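Local coordinates for putative methyltransferase (PDB 3LL7), which probably transfers methyl groups to an acceptor that has not been established, at residues Pro285-Pro297 / Met392-Leu406. Residues are numbered along the deposited sequence; the frame is centred on the assembly and turned at random.
With FMT (formic acid), chain J.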
loop_
_atom_site.group_PDB
_atom_site.type_symbol
_atom_site.label_atom_id
_atom_site.label_comp_id
_atom_site.label_asym_id
_atom_site.label_seq_id
_atom_site.Cartn_x
_atom_site.Cartn_y
_atom_site.Cartn_z
ATOM N N PRO A 285 -26.699 16.317 4.587
ATOM C CA PRO A 285 -27.250 17.133 3.554
ATOM C C PRO A 285 -26.518 16.774 2.288
ATOM O O PRO A 285 -25.319 16.448 2.316
ATOM C CB PRO A 285 -26.913 18.575 3.980
ATOM C CG PRO A 285 -25.890 18.499 5.021
ATOM C CD PRO A 285 -25.690 17.043 5.394
ATOM N N TYR A 286 -27.250 16.762 1.199
ATOM C CA TYR A 286 -26.643 16.714 -0.106
ATOM C C TYR A 286 -27.054 17.994 -0.779
ATOM O O TYR A 286 -28.174 18.477 -0.608
ATOM C CB TYR A 286 -27.087 15.468 -0.872
ATOM C CG TYR A 286 -26.500 14.219 -0.259
ATOM C CD1 TYR A 286 -25.213 13.804 -0.584
ATOM C CD2 TYR A 286 -27.210 13.481 0.673
ATOM C CE1 TYR A 286 -24.651 12.684 -0.012
ATOM C CE2 TYR A 286 -26.656 12.357 1.265
ATOM C CZ TYR A 286 -25.378 11.954 0.907
ATOM O OH TYR A 286 -24.808 10.848 1.480
ATOM N N THR A 287 -26.130 18.571 -1.521
ATOM C CA THR A 287 -26.326 19.897 -2.063
ATOM C C THR A 287 -26.602 19.909 -3.571
ATOM O O THR A 287 -25.963 19.179 -4.340
ATOM C CB THR A 287 -25.148 20.833 -1.678
ATOM O OG1 THR A 287 -25.445 22.155 -2.143
ATOM C CG2 THR A 287 -23.781 20.352 -2.274
ATOM N N ASP A 288 -27.575 20.723 -3.961
ATOM C CA ASP A 288 -27.893 20.939 -5.351
ATOM C C ASP A 288 -26.947 21.952 -5.954
ATOM O O ASP A 288 -26.843 22.063 -7.190
ATOM C CB ASP A 288 -29.319 21.469 -5.495
ATOM C CG ASP A 288 -30.358 20.404 -5.290
ATOM O OD1 ASP A 288 -29.998 19.226 -5.374
ATOM O OD2 ASP A 288 -31.543 20.737 -5.050
ATOM N N SER A 289 -26.266 22.700 -5.080
ATOM C CA SER A 289 -25.457 23.837 -5.512
ATOM C C SER A 289 -24.027 23.746 -4.984
ATOM O O SER A 289 -23.754 23.122 -3.942
ATOM C CB SER A 289 -26.108 25.164 -5.085
ATOM O OG SER A 289 -26.223 25.198 -3.673
ATOM N N ILE A 290 -23.115 24.362 -5.728
ATOM C CA ILE A 290 -21.698 24.300 -5.403
ATOM C C ILE A 290 -21.323 25.499 -4.566
ATOM O O ILE A 290 -21.890 26.579 -4.734
ATOM C CB ILE A 290 -20.824 24.184 -6.719
ATOM C CG1 ILE A 290 -19.443 23.540 -6.456
ATOM C CG2 ILE A 290 -20.668 25.524 -7.404
ATOM C CD1 ILE A 290 -19.505 22.047 -5.995
ATOM N N ASP A 291 -20.365 25.316 -3.667
ATOM C CA ASP A 291 -19.855 26.409 -2.860
ATOM C C ASP A 291 -18.428 26.772 -3.320
ATOM O O ASP A 291 -17.900 26.223 -4.302
ATOM C CB ASP A 291 -19.883 26.056 -1.348
ATOM C CG ASP A 291 -21.269 26.140 -0.724
ATOM O OD1 ASP A 291 -22.017 27.074 -1.037
ATOM O OD2 ASP A 291 -21.592 25.295 0.162
ATOM N N LYS A 292 -17.805 27.680 -2.593
ATOM C CA LYS A 292 -16.522 28.261 -2.983
ATOM C C LYS A 292 -15.401 27.246 -3.014
ATOM O O LYS A 292 -14.552 27.287 -3.891
ATOM C CB LYS A 292 -16.125 29.336 -1.959
ATOM C CG LYS A 292 -14.858 30.099 -2.335
ATOM C CD LYS A 292 -14.585 31.274 -1.375
ATOM C CE LYS A 292 -13.319 31.990 -1.796
ATOM N NZ LYS A 292 -12.636 32.552 -0.589
ATOM N N TYR A 293 -15.349 26.399 -1.991
ATOM C CA TYR A 293 -14.300 25.366 -1.908
ATOM C C TYR A 293 -14.813 23.987 -2.287
ATOM O O TYR A 293 -15.956 23.601 -1.971
ATOM C CB TYR A 293 -13.663 25.386 -0.490
ATOM C CG TYR A 293 -12.959 26.706 -0.223
ATOM C CD1 TYR A 293 -11.704 26.953 -0.764
ATOM C CD2 TYR A 293 -13.561 27.719 0.559
ATOM C CE1 TYR A 293 -11.044 28.185 -0.544
ATOM C CE2 TYR A 293 -12.899 28.961 0.788
ATOM C CZ TYR A 293 -11.648 29.164 0.240
ATOM O OH TYR A 293 -10.980 30.364 0.440
ATOM N N VAL A 294 -13.967 23.257 -3.014
ATOM C CA VAL A 294 -14.283 21.911 -3.438
ATOM C C VAL A 294 -13.209 20.941 -2.958
ATOM O O VAL A 294 -12.021 21.223 -3.077
ATOM C CB VAL A 294 -14.513 21.844 -4.984
ATOM C CG1 VAL A 294 -14.794 20.436 -5.423
ATOM C CG2 VAL A 294 -15.705 22.725 -5.343
ATOM N N TYR A 295 -13.652 19.807 -2.415
ATOM C CA TYR A 295 -12.747 18.858 -1.753
ATOM C C TYR A 295 -12.859 17.462 -2.328
ATOM O O TYR A 295 -13.960 16.912 -2.430
ATOM C CB TYR A 295 -13.109 18.753 -0.285
ATOM C CG TYR A 295 -13.068 20.093 0.437
ATOM C CD1 TYR A 295 -11.908 20.540 1.035
ATOM C CD2 TYR A 295 -14.223 20.919 0.497
ATOM C CE1 TYR A 295 -11.884 21.786 1.719
ATOM C CE2 TYR A 295 -14.213 22.130 1.145
ATOM C CZ TYR A 295 -13.051 22.561 1.778
ATOM O OH TYR A 295 -13.044 23.777 2.430
ATOM N N GLU A 296 -11.708 16.900 -2.697
ATOM C CA GLU A 296 -11.681 15.523 -3.268
ATOM C C GLU A 296 -10.887 14.591 -2.346
ATOM O O GLU A 296 -9.677 14.775 -2.191
ATOM C CB GLU A 296 -11.018 15.496 -4.668
ATOM C CG GLU A 296 -11.164 14.123 -5.366
ATOM C CD GLU A 296 -10.476 14.066 -6.744
ATOM O OE1 GLU A 296 -9.591 14.891 -7.026
ATOM O OE2 GLU A 296 -10.833 13.181 -7.552
ATOM N N PRO A 297 -11.549 13.576 -1.771
ATOM C CA PRO A 297 -10.878 12.713 -0.767
ATOM C C PRO A 297 -9.849 11.790 -1.431
ATOM O O PRO A 297 -10.028 11.368 -2.607
ATOM C CB PRO A 297 -12.033 11.881 -0.175
ATOM C CG PRO A 297 -13.012 11.804 -1.279
ATOM C CD PRO A 297 -12.964 13.223 -1.920
HETATM N N MSE A 392 -13.603 19.027 -13.628
HETATM C CA MSE A 392 -14.126 17.907 -12.838
HETATM C C MSE A 392 -15.549 17.579 -13.286
HETATM O O MSE A 392 -16.466 18.410 -13.188
HETATM C CB MSE A 392 -14.118 18.259 -11.322
HETATM C CG MSE A 392 -14.900 17.249 -10.444
HETATM SE SE MSE A 392 -13.907 15.620 -10.167
HETATM C CE MSE A 392 -12.480 16.295 -9.075
ATOM N N GLY A 393 -15.773 16.369 -13.760
ATOM C CA GLY A 393 -17.157 15.981 -14.114
ATOM C C GLY A 393 -17.780 15.312 -12.898
ATOM O O GLY A 393 -17.176 14.427 -12.323
ATOM N N THR A 394 -18.988 15.718 -12.532
ATOM C CA THR A 394 -19.640 15.172 -11.347
ATOM C C THR A 394 -21.144 15.381 -11.446
ATOM O O THR A 394 -21.628 15.890 -12.471
ATOM C CB THR A 394 -19.011 15.765 -10.048
ATOM O OG1 THR A 394 -19.450 15.021 -8.886
ATOM C CG2 THR A 394 -19.337 17.239 -9.891
ATOM N N THR A 395 -21.848 14.968 -10.386
ATOM C CA THR A 395 -23.306 14.996 -10.324
ATOM C C THR A 395 -23.721 15.617 -9.008
ATOM O O THR A 395 -23.220 15.214 -7.925
ATOM C CB THR A 395 -23.872 13.577 -10.409
ATOM O OG1 THR A 395 -23.368 12.940 -11.588
ATOM C CG2 THR A 395 -25.426 13.603 -10.462
HETATM N N MSE A 396 -24.642 16.593 -9.092
HETATM C CA MSE A 396 -25.158 17.284 -7.913
HETATM C C MSE A 396 -26.310 16.453 -7.305
HETATM O O MSE A 396 -26.733 15.462 -7.897
HETATM C CB MSE A 396 -25.661 18.706 -8.288
HETATM C CG MSE A 396 -24.627 19.544 -9.049
HETATM SE SE MSE A 396 -22.952 19.713 -8.083
HETATM C CE MSE A 396 -23.530 20.797 -6.603
ATOM N N ALA A 397 -26.824 16.883 -6.149
ATOM C CA ALA A 397 -27.728 16.056 -5.358
ATOM C C ALA A 397 -29.022 15.730 -6.092
ATOM O O ALA A 397 -29.624 14.686 -5.841
ATOM C CB ALA A 397 -28.040 16.748 -4.035
ATOM N N ASP A 398 -29.458 16.641 -6.975
ATOM C CA ASP A 398 -30.695 16.429 -7.758
ATOM C C ASP A 398 -30.494 15.648 -9.058
ATOM O O ASP A 398 -31.410 15.571 -9.877
ATOM C CB ASP A 398 -31.377 17.781 -8.061
ATOM C CG ASP A 398 -30.460 18.767 -8.810
ATOM O OD1 ASP A 398 -29.298 18.449 -9.159
ATOM O OD2 ASP A 398 -30.918 19.904 -9.061
ATOM N N GLY A 399 -29.295 15.107 -9.245
ATOM C CA GLY A 399 -28.954 14.283 -10.401
ATOM C C GLY A 399 -28.396 15.064 -11.585
ATOM O O GLY A 399 -28.077 14.460 -12.622
ATOM N N LYS A 400 -28.305 16.394 -11.480
ATOM C CA LYS A 400 -27.802 17.179 -12.616
ATOM C C LYS A 400 -26.299 16.982 -12.776
ATOM O O LYS A 400 -25.535 17.113 -11.826
ATOM C CB LYS A 400 -28.111 18.668 -12.478
ATOM C CG LYS A 400 -29.620 19.000 -12.560
ATOM C CD LYS A 400 -29.816 20.516 -12.419
ATOM C CE LYS A 400 -31.247 20.930 -12.673
ATOM N NZ LYS A 400 -32.132 20.361 -11.625
ATOM N N LYS A 401 -25.891 16.667 -14.007
ATOM C CA LYS A 401 -24.499 16.487 -14.308
ATOM C C LYS A 401 -23.912 17.842 -14.603
ATOM O O LYS A 401 -24.526 18.658 -15.347
ATOM C CB LYS A 401 -24.347 15.576 -15.560
ATOM C CG LYS A 401 -25.065 14.188 -15.483
ATOM C CD LYS A 401 -24.462 13.250 -14.409
ATOM C CE LYS A 401 -25.379 12.025 -14.042
ATOM N NZ LYS A 401 -24.752 11.051 -13.021
ATOM N N VAL A 402 -22.699 18.060 -14.097
ATOM C CA VAL A 402 -22.028 19.355 -14.232
ATOM C C VAL A 402 -20.559 19.139 -14.491
ATOM O O VAL A 402 -20.007 18.078 -14.160
ATOM C CB VAL A 402 -22.183 20.224 -12.930
ATOM C CG1 VAL A 402 -23.661 20.568 -12.692
ATOM C CG2 VAL A 402 -21.579 19.513 -11.673
ATOM N N LEU A 403 -19.922 20.171 -15.041
ATOM C CA LEU A 403 -18.460 20.266 -15.077
ATOM C C LEU A 403 -18.047 21.411 -14.182
ATOM O O LEU A 403 -18.642 22.521 -14.229
ATOM C CB LEU A 403 -17.953 20.545 -16.528
ATOM C CG LEU A 403 -18.121 19.312 -17.451
ATOM C CD1 LEU A 403 -17.964 19.700 -18.926
ATOM C CD2 LEU A 403 -17.060 18.303 -17.107
ATOM N N LEU A 404 -17.053 21.144 -13.339
ATOM C CA LEU A 404 -16.480 22.215 -12.500
ATOM C C LEU A 404 -15.107 22.566 -13.012
ATOM O O LEU A 404 -14.275 21.679 -13.256
ATOM C CB LEU A 404 -16.360 21.760 -11.033
ATOM C CG LEU A 404 -17.563 21.029 -10.391
ATOM C CD1 LEU A 404 -17.187 20.637 -8.932
ATOM C CD2 LEU A 404 -18.794 21.966 -10.412
ATOM N N LEU A 405 -14.873 23.870 -13.148
ATOM C CA LEU A 405 -13.527 24.407 -13.402
ATOM C C LEU A 405 -12.947 24.826 -12.061
ATOM O O LEU A 405 -13.533 25.647 -11.362
ATOM C CB LEU A 405 -13.574 25.602 -14.377
ATOM C CG LEU A 405 -12.157 26.130 -14.699
ATOM C CD1 LEU A 405 -11.398 25.020 -15.480
ATOM C CD2 LEU A 405 -12.248 27.409 -15.543
ATOM N N LEU A 406 -11.822 24.193 -11.700
ATOM C CA LEU A 406 -11.226 24.287 -10.356
ATOM C C LEU A 406 -9.780 24.743 -10.459
ATOM O O LEU A 406 -9.100 24.388 -11.410
ATOM C CB LEU A 406 -11.243 22.884 -9.692
ATOM C CG LEU A 406 -12.624 22.203 -9.605
ATOM C CD1 LEU A 406 -12.468 20.802 -9.030
ATOM C CD2 LEU A 406 -13.558 23.064 -8.755
HETATM C C FMT J . -26.238 8.648 -9.801
HETATM O O1 FMT J . -25.914 9.743 -10.267
HETATM O O2 FMT J . -25.449 7.843 -9.298
HETATM O O HOH W 1 -28.010 21.189 -9.330
#
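A397 and T287 make the single backbone hydrogen bond that joins the type I beta turn M396-G399 to the loop preceding strand 293-297. This turn closes the hairpin of strands 389-395 and 401-408, within the THUMP-like part of a seven-stranded mixed sheet. A397 N lies 3.0 Å from T287 O, and the N-H...O angle of 154° is moderately straight, although the donor sits above the carbonyl plane. The same T287 O is also approached by CB of A397, at 3.2 Å. M396, a selenomethionine, bends at chi2 and chi3, which curls its CE against the loop backbone, 3.4 Å from S289 C. Further along, I290 and L404 meet tip to tip, CD1 to CD1 at 4.0 Å, while V294 presents CG2 to L406 CD2 with the two side chains crossing at about a right angle. V294 and L406 are on strands that are not neighbours: strand 337-347 runs between them and pairs with both, so the apolar contacts reach over it along one face of the sheet. On that face the carboxylate of E296 receives the CE methyl of M392, also a selenomethionine, with CD to CE at 3.8 Å; salt bridges to R338 and R368 hold the two carboxylate oxygens. At the exposed turn end, the carboxylates of D288 and D398 stack with planes 23° apart, D288 OD1 and D398 OD2 being 3.9 Å apart. K400 probably eases this repulsion through its salt bridge to D398, whose OD1 also accepts from K400 N in an Asx turn. One water lies within hydrogen-bonding distance of both D288 O and D398 OD1 and probably links them, its oxygen 3.0 Å from D398 OD1.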